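Local structure of DUF4973 domain-containing protein (Bacteroides thetaiotaomicron, 4QNI) at residues A[47-52]-A[120-125]; A[102-107]-A[136-141]; A[230-235]-A[254-259]. The protein is of unknown function but is probably a two-domain lipoprotein that acts as an auxiliary nutrient-binding protein. One frame throughout, in Å; residues are numbered along the deposited sequence.

Contact 1. Residues A[47-52]-A[120-125]; sequences RSNYQL and LLDLKF
Gln51 lies beside Asp122 and Leu120, on the face of the sheet that also carries Asn49 and Lys124. Its CB starts the chain off this face, and CG comes 4.0 Å from Asp122 OD1. A bend at chi2 (-104°) then turns the amide toward the neighbouring strand: CD comes up to Leu120 CB, OE1 meets Asp122 CB at 3.3 Å and NE2 lies against Leu120 CD1 at 3.6 Å. These are packing contacts, with amide and carboxylate planes 74° apart. The backbones beneath form an antiparallel pair in a three-stranded sheet, 47-56 being an outermost strand within this chain and 118-126 the middle one. Ser48 with Phe125, Tyr50 with Leu123 and Leu52 with Leu121 are the hydrogen-bonded pairs, each joined by two bonds. Asp122 OD2 takes Lys124 NZ at 2.7 Å from above the carboxylate plane, in a salt bridge, and Glu42 also pairs with the ammonium. Asp122 OD1 receives a weak bond from Asn49 ND2, 3.4 Å long. Replacing Asp122 by an alanine removes both oxygens, and would probably leave the Lys124 ammonium to Glu42 alone of these two carboxylates and Asn49 ND2 without its weak acceptor. On the reverse face, Tyr50 CB meets the edge of the Phe125 ring at CE2, 3.7 Å away, while the Leu52 and Leu121 side chains point the same way and meet through their CD2 methyls.

Contact 2. Residues A[102-107]-A[136-141]; sequences AYASYP and WVLPLQ
Two layers of a beta sandwich meet where Tyr103, Ala104 and Tyr106, around the short strand 104-105, face Trp136, Leu138 and Leu140 of strand 135-142. The touching parts run in nearly the same direction, 14° apart, and no hydrogen bond joins them directly. At one end Tyr103 presents its edge to the face of the Trp136 six-membered ring in a T-shaped stack: the planes stand at 61°, and Tyr103 CE2 comes 3.6 Å from Trp136 CZ2. A water links the polar ends of this pair, 2.6 Å from Tyr103 OH and more weakly held by Trp136 NE1. Such facing sheets agree with the assignment of this domain to the E-set clan of immunoglobulin-like folds; here strand 104-105 belongs to the three-stranded sheet and strand 135-142 to the six-stranded one. In the interlayer, Ala104 CB touches Leu138 CD2 at 4.3 Å, and Leu138 CD1 approaches Tyr106 CE1 obliquely. Tyr106 CG sits between its backbone N and carbonyl carbon (chi1 51°), which brings the ring over Leu140. There Leu140 CD2 makes a CH-pi contact, 3.6 Å from the ring centroid, and Leu140 also packs on Phe15 of the second subunit.

Contact 3. Residues A[230-235]-A[254-259]; sequences RRKYKI and AEEIGF. With EDO (1,2-ethanediol), chain G.
Lys232 meets Glu256 with a carbon closer than its charged nitrogen: CE is 3.4 Å from Glu256 OE2, whereas NZ stands 3.8 Å from the same oxygen, which makes the salt bridge a long one. The two chains cross at about a right angle, Glu256 being extended beyond CG, and the other oxygen, Glu256 OE1, accepts a bond from Asn253. The contact sits at the margin of the large antiparallel sheet of the C-terminal domain: 230-235 passes from a 3-10 turn into strand 234-240, while the loop 254-259 follows strand 244-250 and leads into strand 260-275. No hydrogen bond crosses between them, and Ile257 supplies the main apolar link. Its CG2 lies 3.3 Å from Lys232 O, a carbonyl that also accepts from Asn253, and 3.7 Å from Tyr233 CE1, reaching that ring obliquely. Ile257 CG1 sits between the backbone N and the carbonyl carbon (chi1 68°), a choice that leaves CG2 beside N and lets both CG2 and CD1 approach the 3-10 turn. Within the loop, Phe259 N bonds back to Ala254 O at 2.9 Å. Tyr233 OH bonds to Ile299 N. Lys234 NZ donates to O1 of a 1,2-ethanediol, probably from the crystallisation liquor, at 2.9 Å, and forms a salt bridge with Asp131. Farther along, Ile235 CD1 approaches the Phe259 ring obliquely and lies 3.7 Å from its CE1.

From the N terminus, 47-52 enters first and pairs with 120-125 to close contact 1, a loop that takes in helix 74-85. Segment 102-107 lies within that loop, yet its partner 136-141 comes after it, so contacts 1 and 2 cross. They also touch: Lys124 N is 2.8 Å from Ser105 O, a probable hydrogen bond between neighbouring strands of the three-stranded sheet. Contact 1 pairs strands within that sheet, whereas contact 2 joins it to the six-stranded one. Contact 3 follows in series, closing a short excursion that holds most of the hairpin of strands 234-240 and 244-250, and tying the turn before the first to the loop after the second; its nearest atoms lie about 8 Å from contact 2.

Contact 1. Residues A[47-52]-A[120-125]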
loop_
_atom_site.group_PDB
_atom_site.type_symbol
_atom_site.label_atom_id
_atom_site.label_comp_id
_atom_site.label_asym_id
_atom_site.label_seq_id
_atom_site.Cartn_x
_atom_site.Cartn_y
_atom_site.Cartn_z
ATOM N N ARG A 47 38.315 3.367 -16.472
ATOM C CA ARG A 47 37.550 3.324 -17.709
ATOM C C ARG A 47 36.641 2.154 -17.636
ATOM O O ARG A 47 37.066 1.043 -17.311
ATOM C CB ARG A 47 38.428 3.271 -18.965
ATOM C CG ARG A 47 38.682 4.632 -19.607
ATOM C CD ARG A 47 39.280 5.674 -18.645
ATOM N NE ARG A 47 40.531 5.223 -18.022
ATOM C CZ ARG A 47 41.734 5.322 -18.583
ATOM N NH1 ARG A 47 41.875 5.880 -19.777
ATOM N NH2 ARG A 47 42.808 4.887 -17.942
ATOM N N SER A 48 35.373 2.398 -17.898
ATOM C CA SER A 48 34.376 1.356 -17.764
ATOM C C SER A 48 33.190 1.575 -18.703
ATOM O O SER A 48 33.227 2.463 -19.570
ATOM C CB SER A 48 33.900 1.320 -16.320
ATOM O OG SER A 48 33.228 0.106 -16.056
ATOM N N ASN A 49 32.141 0.749 -18.535
ATOM C CA ASN A 49 30.940 0.837 -19.357
ATOM C C ASN A 49 29.776 0.227 -18.646
ATOM O O ASN A 49 29.955 -0.508 -17.687
ATOM C CB ASN A 49 31.135 0.159 -20.735
ATOM C CG ASN A 49 31.166 -1.348 -20.678
ATOM O OD1 ASN A 49 32.179 -1.942 -20.372
ATOM N ND2 ASN A 49 30.045 -2.000 -20.926
ATOM N N TYR A 50 28.578 0.493 -19.149
ATOM C CA TYR A 50 27.358 -0.092 -18.631
ATOM C C TYR A 50 26.356 -0.238 -19.762
ATOM O O TYR A 50 26.048 0.741 -20.439
ATOM C CB TYR A 50 26.784 0.749 -17.482
ATOM C CG TYR A 50 25.648 0.059 -16.762
ATOM C CD1 TYR A 50 25.895 -0.810 -15.699
ATOM C CD2 TYR A 50 24.324 0.277 -17.133
ATOM C CE1 TYR A 50 24.859 -1.450 -15.033
ATOM C CE2 TYR A 50 23.274 -0.354 -16.467
ATOM C CZ TYR A 50 23.549 -1.220 -15.417
ATOM O OH TYR A 50 22.538 -1.850 -14.741
ATOM N N GLN A 51 25.838 -1.454 -19.949
ATOM C CA GLN A 51 24.855 -1.776 -20.976
ATOM C C GLN A 51 23.438 -1.575 -20.399
ATOM O O GLN A 51 22.971 -2.355 -19.569
ATOM C CB GLN A 51 25.087 -3.192 -21.484
ATOM C CG GLN A 51 26.381 -3.317 -22.269
ATOM C CD GLN A 51 26.112 -3.389 -23.740
ATOM O OE1 GLN A 51 26.037 -2.372 -24.442
ATOM N NE2 GLN A 51 25.948 -4.601 -24.242
ATOM N N LEU A 52 22.796 -0.464 -20.779
ATOM C CA LEU A 52 21.490 -0.094 -20.236
ATOM C C LEU A 52 20.362 -0.604 -21.127
ATOM O O LEU A 52 20.232 -0.161 -22.269
ATOM C CB LEU A 52 21.419 1.442 -20.055
ATOM C CG LEU A 52 20.125 2.052 -19.503
ATOM C CD1 LEU A 52 20.004 1.820 -17.993
ATOM C CD2 LEU A 52 20.061 3.540 -19.808
ATOM N N LEU A 120 20.410 -2.527 -26.144
ATOM C CA LEU A 120 21.251 -2.146 -25.022
ATOM C C LEU A 120 21.969 -0.879 -25.360
ATOM O O LEU A 120 22.648 -0.810 -26.377
ATOM C CB LEU A 120 22.225 -3.259 -24.650
ATOM C CG LEU A 120 21.598 -4.564 -24.177
ATOM C CD1 LEU A 120 22.577 -5.718 -24.333
ATOM C CD2 LEU A 120 21.146 -4.461 -22.732
ATOM N N LEU A 121 21.756 0.155 -24.549
ATOM C CA LEU A 121 22.412 1.439 -24.719
ATOM C C LEU A 121 23.766 1.365 -23.988
ATOM O O LEU A 121 23.789 1.254 -22.761
ATOM C CB LEU A 121 21.511 2.569 -24.180
ATOM C CG LEU A 121 22.028 3.986 -24.422
ATOM C CD1 LEU A 121 21.752 4.434 -25.833
ATOM C CD2 LEU A 121 21.430 4.945 -23.446
ATOM N N ASP A 122 24.878 1.373 -24.735
ATOM C CA ASP A 122 26.205 1.235 -24.134
ATOM C C ASP A 122 26.730 2.550 -23.548
ATOM O O ASP A 122 27.259 3.401 -24.258
ATOM C CB ASP A 122 27.223 0.648 -25.143
ATOM C CG ASP A 122 28.519 0.110 -24.510
ATOM O OD1 ASP A 122 28.559 -0.069 -23.247
ATOM O OD2 ASP A 122 29.471 -0.182 -25.270
ATOM N N LEU A 123 26.627 2.697 -22.239
ATOM C CA LEU A 123 27.133 3.893 -21.560
ATOM C C LEU A 123 28.633 3.716 -21.332
ATOM O O LEU A 123 29.015 2.667 -20.815
ATOM C CB LEU A 123 26.404 4.081 -20.198
ATOM C CG LEU A 123 24.884 3.980 -20.163
ATOM C CD1 LEU A 123 24.367 4.040 -18.711
ATOM C CD2 LEU A 123 24.240 5.077 -21.020
ATOM N N LYS A 124 29.483 4.704 -21.719
ATOM C CA LYS A 124 30.929 4.620 -21.493
ATOM C C LYS A 124 31.274 5.571 -20.380
ATOM O O LYS A 124 30.669 6.638 -20.283
ATOM C CB LYS A 124 31.754 4.888 -22.750
ATOM C CG LYS A 124 31.403 4.002 -23.958
ATOM C CD LYS A 124 31.773 2.524 -23.784
ATOM C CE LYS A 124 32.080 1.902 -25.130
ATOM N NZ LYS A 124 32.144 0.421 -25.061
ATOM N N PHE A 125 32.182 5.163 -19.496
ATOM C CA PHE A 125 32.522 5.960 -18.339
ATOM C C PHE A 125 34.013 6.118 -18.156
ATOM O O PHE A 125 34.797 5.205 -18.419
ATOM C CB PHE A 125 31.948 5.342 -17.049
ATOM C CG PHE A 125 30.450 5.319 -16.968
ATOM C CD1 PHE A 125 29.742 6.444 -16.564
ATOM C CD2 PHE A 125 29.742 4.151 -17.243
ATOM C CE1 PHE A 125 28.354 6.411 -16.454
ATOM C CE2 PHE A 125 28.346 4.120 -17.134
ATOM C CZ PHE A 125 27.661 5.258 -16.781
#

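Contact 2. Residues A[102-107]-A[136-141]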
loop_
_atom_site.group_PDB
_atom_site.type_symbol
_atom_site.label_atom_id
_atom_site.label_comp_id
_atom_site.label_asym_id
_atom_site.label_seq_id
_atom_site.Cartn_x
_atom_site.Cartn_y
_atom_site.Cartn_z
ATOM N N ALA A 102 33.385 14.953 -18.714
ATOM C CA ALA A 102 33.934 13.844 -19.472
ATOM C C ALA A 102 33.839 12.539 -18.666
ATOM O O ALA A 102 34.659 11.641 -18.834
ATOM C CB ALA A 102 35.377 14.157 -19.858
ATOM N N TYR A 103 32.785 12.436 -17.827
ATOM C CA TYR A 103 32.560 11.264 -17.008
ATOM C C TYR A 103 31.825 10.208 -17.773
ATOM O O TYR A 103 32.144 9.041 -17.632
ATOM C CB TYR A 103 31.785 11.630 -15.741
ATOM C CG TYR A 103 32.588 12.421 -14.734
ATOM C CD1 TYR A 103 33.873 12.027 -14.369
ATOM C CD2 TYR A 103 32.054 13.556 -14.122
ATOM C CE1 TYR A 103 34.613 12.747 -13.435
ATOM C CE2 TYR A 103 32.775 14.266 -13.161
ATOM C CZ TYR A 103 34.051 13.851 -12.815
ATOM O OH TYR A 103 34.781 14.563 -11.898
ATOM N N ALA A 104 30.870 10.614 -18.610
ATOM C CA ALA A 104 30.010 9.700 -19.316
ATOM C C ALA A 104 29.753 10.096 -20.752
ATOM O O ALA A 104 29.594 11.272 -21.062
ATOM C CB ALA A 104 28.677 9.641 -18.589
ATOM N N SER A 105 29.626 9.095 -21.608
ATOM C CA SER A 105 29.214 9.242 -22.990
ATOM C C SER A 105 28.253 8.089 -23.322
ATOM O O SER A 105 28.278 7.042 -22.658
ATOM C CB SER A 105 30.415 9.268 -23.924
ATOM O OG SER A 105 31.050 8.004 -23.924
ATOM N N TYR A 106 27.405 8.286 -24.324
ATOM C CA TYR A 106 26.439 7.290 -24.784
ATOM C C TYR A 106 25.977 7.650 -26.213
ATOM O O TYR A 106 25.986 8.838 -26.580
ATOM C CB TYR A 106 25.213 7.179 -23.813
ATOM C CG TYR A 106 24.576 8.515 -23.483
ATOM C CD1 TYR A 106 25.068 9.308 -22.453
ATOM C CD2 TYR A 106 23.518 9.015 -24.241
ATOM C CE1 TYR A 106 24.563 10.585 -22.219
ATOM C CE2 TYR A 106 22.983 10.279 -23.996
ATOM C CZ TYR A 106 23.518 11.065 -22.992
ATOM O OH TYR A 106 23.010 12.317 -22.750
ATOM N N PRO A 107 25.531 6.671 -27.031
ATOM C CA PRO A 107 24.998 7.049 -28.346
ATOM C C PRO A 107 23.693 7.815 -28.181
ATOM O O PRO A 107 22.964 7.577 -27.218
ATOM C CB PRO A 107 24.787 5.718 -29.064
ATOM C CG PRO A 107 24.749 4.695 -28.009
ATOM C CD PRO A 107 25.425 5.219 -26.785
ATOM N N TRP A 136 26.628 12.263 -8.050
ATOM C CA TRP A 136 26.614 12.197 -9.514
ATOM C C TRP A 136 25.495 11.315 -10.026
ATOM O O TRP A 136 25.370 10.164 -9.624
ATOM C CB TRP A 136 27.957 11.730 -10.081
ATOM C CG TRP A 136 29.075 12.732 -9.896
ATOM C CD1 TRP A 136 30.172 12.592 -9.100
ATOM C CD2 TRP A 136 29.188 14.030 -10.511
ATOM N NE1 TRP A 136 30.987 13.695 -9.222
ATOM C CE2 TRP A 136 30.405 14.593 -10.078
ATOM C CE3 TRP A 136 28.402 14.751 -11.431
ATOM C CZ2 TRP A 136 30.845 15.857 -10.510
ATOM C CZ3 TRP A 136 28.837 15.999 -11.857
ATOM C CH2 TRP A 136 30.043 16.540 -11.396
ATOM N N VAL A 137 24.699 11.873 -10.930
ATOM C CA VAL A 137 23.562 11.221 -11.550
ATOM C C VAL A 137 23.634 11.451 -13.071
ATOM O O VAL A 137 23.972 12.564 -13.509
ATOM C CB VAL A 137 22.252 11.819 -10.919
ATOM C CG1 VAL A 137 21.089 11.860 -11.891
ATOM C CG2 VAL A 137 21.860 11.075 -9.662
ATOM N N LEU A 138 23.251 10.436 -13.866
ATOM C CA LEU A 138 23.179 10.615 -15.303
ATOM C C LEU A 138 21.703 10.636 -15.691
ATOM O O LEU A 138 21.070 9.575 -15.644
ATOM C CB LEU A 138 23.965 9.518 -16.055
ATOM C CG LEU A 138 23.954 9.604 -17.589
ATOM C CD1 LEU A 138 24.605 10.903 -18.070
ATOM C CD2 LEU A 138 24.637 8.358 -18.212
ATOM N N PRO A 139 21.116 11.823 -16.031
ATOM C CA PRO A 139 19.677 11.860 -16.380
ATOM C C PRO A 139 19.430 11.679 -17.893
ATOM O O PRO A 139 19.986 12.415 -18.691
ATOM C CB PRO A 139 19.250 13.241 -15.886
ATOM C CG PRO A 139 20.510 14.127 -16.045
ATOM C CD PRO A 139 21.716 13.178 -16.087
ATOM N N LEU A 140 18.595 10.695 -18.280
ATOM C CA LEU A 140 18.314 10.369 -19.685
ATOM C C LEU A 140 16.837 10.272 -19.960
ATOM O O LEU A 140 16.065 9.942 -19.076
ATOM C CB LEU A 140 18.962 9.006 -20.091
ATOM C CG LEU A 140 20.468 8.844 -19.842
ATOM C CD1 LEU A 140 20.863 7.393 -19.830
ATOM C CD2 LEU A 140 21.263 9.599 -20.864
ATOM N N GLN A 141 16.452 10.470 -21.220
ATOM C CA GLN A 141 15.067 10.324 -21.642
ATOM C C GLN A 141 14.993 9.722 -23.029
ATOM O O GLN A 141 15.909 9.905 -23.838
ATOM C CB GLN A 141 14.335 11.687 -21.609
ATOM C CG GLN A 141 14.949 12.719 -22.547
ATOM C CD GLN A 141 14.288 14.078 -22.539
ATOM O OE1 GLN A 141 14.966 15.118 -22.580
ATOM N NE2 GLN A 141 12.964 14.110 -22.546
HETATM O O HOH W 1 33.885 15.000 -9.535
#

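Contact 3. Residues A[230-235]-A[254-259]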
loop_
_atom_site.group_PDB
_atom_site.type_symbol
_atom_site.label_atom_id
_atom_site.label_comp_id
_atom_site.label_asym_id
_atom_site.label_seq_id
_atom_site.Cartn_x
_atom_site.Cartn_y
_atom_site.Cartn_z
ATOM N N ARG A 230 29.143 17.862 4.169
ATOM C CA ARG A 230 29.800 16.569 3.829
ATOM C C ARG A 230 31.284 16.673 3.492
ATOM O O ARG A 230 32.121 15.956 4.051
ATOM C CB ARG A 230 29.193 15.988 2.511
ATOM C CG ARG A 230 27.841 15.398 2.560
ATOM C CD ARG A 230 27.488 14.610 1.319
ATOM N NE ARG A 230 27.611 15.290 0.031
ATOM C CZ ARG A 230 26.696 16.106 -0.490
ATOM N NH1 ARG A 230 25.622 16.445 0.208
ATOM N NH2 ARG A 230 26.885 16.641 -1.683
ATOM N N ARG A 231 31.560 17.495 2.442
ATOM C CA ARG A 231 32.839 17.661 1.739
ATOM C C ARG A 231 33.995 18.043 2.679
ATOM O O ARG A 231 35.153 17.745 2.376
ATOM C CB ARG A 231 32.679 18.676 0.587
ATOM C CG ARG A 231 31.656 18.232 -0.484
ATOM C CD ARG A 231 31.269 19.385 -1.399
ATOM N NE ARG A 231 30.321 19.032 -2.463
ATOM C CZ ARG A 231 28.989 19.061 -2.346
ATOM N NH1 ARG A 231 28.420 19.335 -1.176
ATOM N NH2 ARG A 231 28.216 18.768 -3.393
ATOM N N LYS A 232 33.676 18.650 3.829
ATOM C CA LYS A 232 34.660 19.011 4.847
ATOM C C LYS A 232 35.096 17.767 5.661
ATOM O O LYS A 232 36.095 17.834 6.375
ATOM C CB LYS A 232 34.050 20.070 5.808
ATOM C CG LYS A 232 34.530 21.508 5.614
ATOM C CD LYS A 232 33.967 22.487 6.687
ATOM C CE LYS A 232 34.766 22.547 7.987
ATOM N NZ LYS A 232 34.412 23.731 8.828
ATOM N N TYR A 233 34.352 16.641 5.555
ATOM C CA TYR A 233 34.586 15.456 6.389
ATOM C C TYR A 233 34.870 14.124 5.626
ATOM O O TYR A 233 34.385 13.071 6.057
ATOM C CB TYR A 233 33.371 15.289 7.317
ATOM C CG TYR A 233 33.118 16.533 8.142
ATOM C CD1 TYR A 233 33.900 16.825 9.260
ATOM C CD2 TYR A 233 32.132 17.450 7.776
ATOM C CE1 TYR A 233 33.695 17.981 10.003
ATOM C CE2 TYR A 233 31.920 18.615 8.515
ATOM C CZ TYR A 233 32.710 18.878 9.622
ATOM O OH TYR A 233 32.523 20.026 10.352
ATOM N N LYS A 234 35.732 14.147 4.581
ATOM C CA LYS A 234 36.071 12.906 3.857
ATOM C C LYS A 234 37.283 12.185 4.470
ATOM O O LYS A 234 38.379 12.756 4.569
ATOM C CB LYS A 234 36.318 13.159 2.364
ATOM C CG LYS A 234 35.078 13.692 1.648
ATOM C CD LYS A 234 35.441 14.373 0.345
ATOM C CE LYS A 234 35.601 13.404 -0.798
ATOM N NZ LYS A 234 36.198 14.089 -1.957
ATOM N N ILE A 235 37.085 10.909 4.844
ATOM C CA ILE A 235 38.138 10.069 5.418
ATOM C C ILE A 235 38.514 8.998 4.374
ATOM O O ILE A 235 37.694 8.151 4.037
ATOM C CB ILE A 235 37.693 9.447 6.782
ATOM C CG1 ILE A 235 37.164 10.507 7.790
ATOM C CG2 ILE A 235 38.806 8.574 7.383
ATOM C CD1 ILE A 235 38.089 11.806 8.103
ATOM N N ALA A 254 42.967 17.445 7.109
ATOM C CA ALA A 254 43.198 17.021 8.501
ATOM C C ALA A 254 43.254 18.193 9.510
ATOM O O ALA A 254 42.604 18.117 10.562
ATOM C CB ALA A 254 44.489 16.232 8.585
ATOM N N GLU A 255 44.024 19.268 9.188
ATOM C CA GLU A 255 44.218 20.432 10.066
ATOM C C GLU A 255 42.922 21.209 10.339
ATOM O O GLU A 255 42.742 21.728 11.442
ATOM C CB GLU A 255 45.281 21.403 9.503
ATOM C CG GLU A 255 46.625 20.768 9.174
ATOM C CD GLU A 255 47.361 20.114 10.329
ATOM O OE1 GLU A 255 48.019 20.843 11.108
ATOM O OE2 GLU A 255 47.292 18.868 10.446
ATOM N N GLU A 256 42.034 21.280 9.347
ATOM C CA GLU A 256 40.774 21.993 9.452
ATOM C C GLU A 256 39.802 21.324 10.446
ATOM O O GLU A 256 39.177 22.026 11.252
ATOM C CB GLU A 256 40.131 22.102 8.063
ATOM C CG GLU A 256 38.888 22.980 8.022
ATOM C CD GLU A 256 38.222 23.142 6.671
ATOM O OE1 GLU A 256 38.523 22.354 5.744
ATOM O OE2 GLU A 256 37.383 24.063 6.544
ATOM N N ILE A 257 39.686 19.980 10.400
ATOM C CA ILE A 257 38.730 19.234 11.213
ATOM C C ILE A 257 39.418 18.534 12.405
ATOM O O ILE A 257 38.820 17.675 13.065
ATOM C CB ILE A 257 37.909 18.266 10.311
ATOM C CG1 ILE A 257 38.750 17.118 9.721
ATOM C CG2 ILE A 257 37.162 19.048 9.201
ATOM C CD1 ILE A 257 37.838 15.866 9.239
ATOM N N GLY A 258 40.647 18.952 12.693
ATOM C CA GLY A 258 41.450 18.427 13.796
ATOM C C GLY A 258 41.564 16.916 13.804
ATOM O O GLY A 258 41.433 16.286 14.855
ATOM N N PHE A 259 41.723 16.332 12.604
ATOM C CA PHE A 259 41.827 14.893 12.375
ATOM C C PHE A 259 43.084 14.374 13.032
ATOM O O PHE A 259 44.129 15.027 12.980
ATOM C CB PHE A 259 41.798 14.565 10.865
ATOM C CG PHE A 259 41.920 13.097 10.528
ATOM C CD1 PHE A 259 40.808 12.261 10.572
ATOM C CD2 PHE A 259 43.147 12.549 10.170
ATOM C CE1 PHE A 259 40.922 10.905 10.265
ATOM C CE2 PHE A 259 43.255 11.189 9.846
ATOM C CZ PHE A 259 42.143 10.380 9.895
HETATM C C1 EDO G . 38.415 12.183 -3.663
HETATM O O1 EDO G . 37.032 11.850 -3.651
HETATM C C2 EDO G . 38.941 12.270 -5.113
HETATM O O2 EDO G . 38.592 13.530 -5.678
#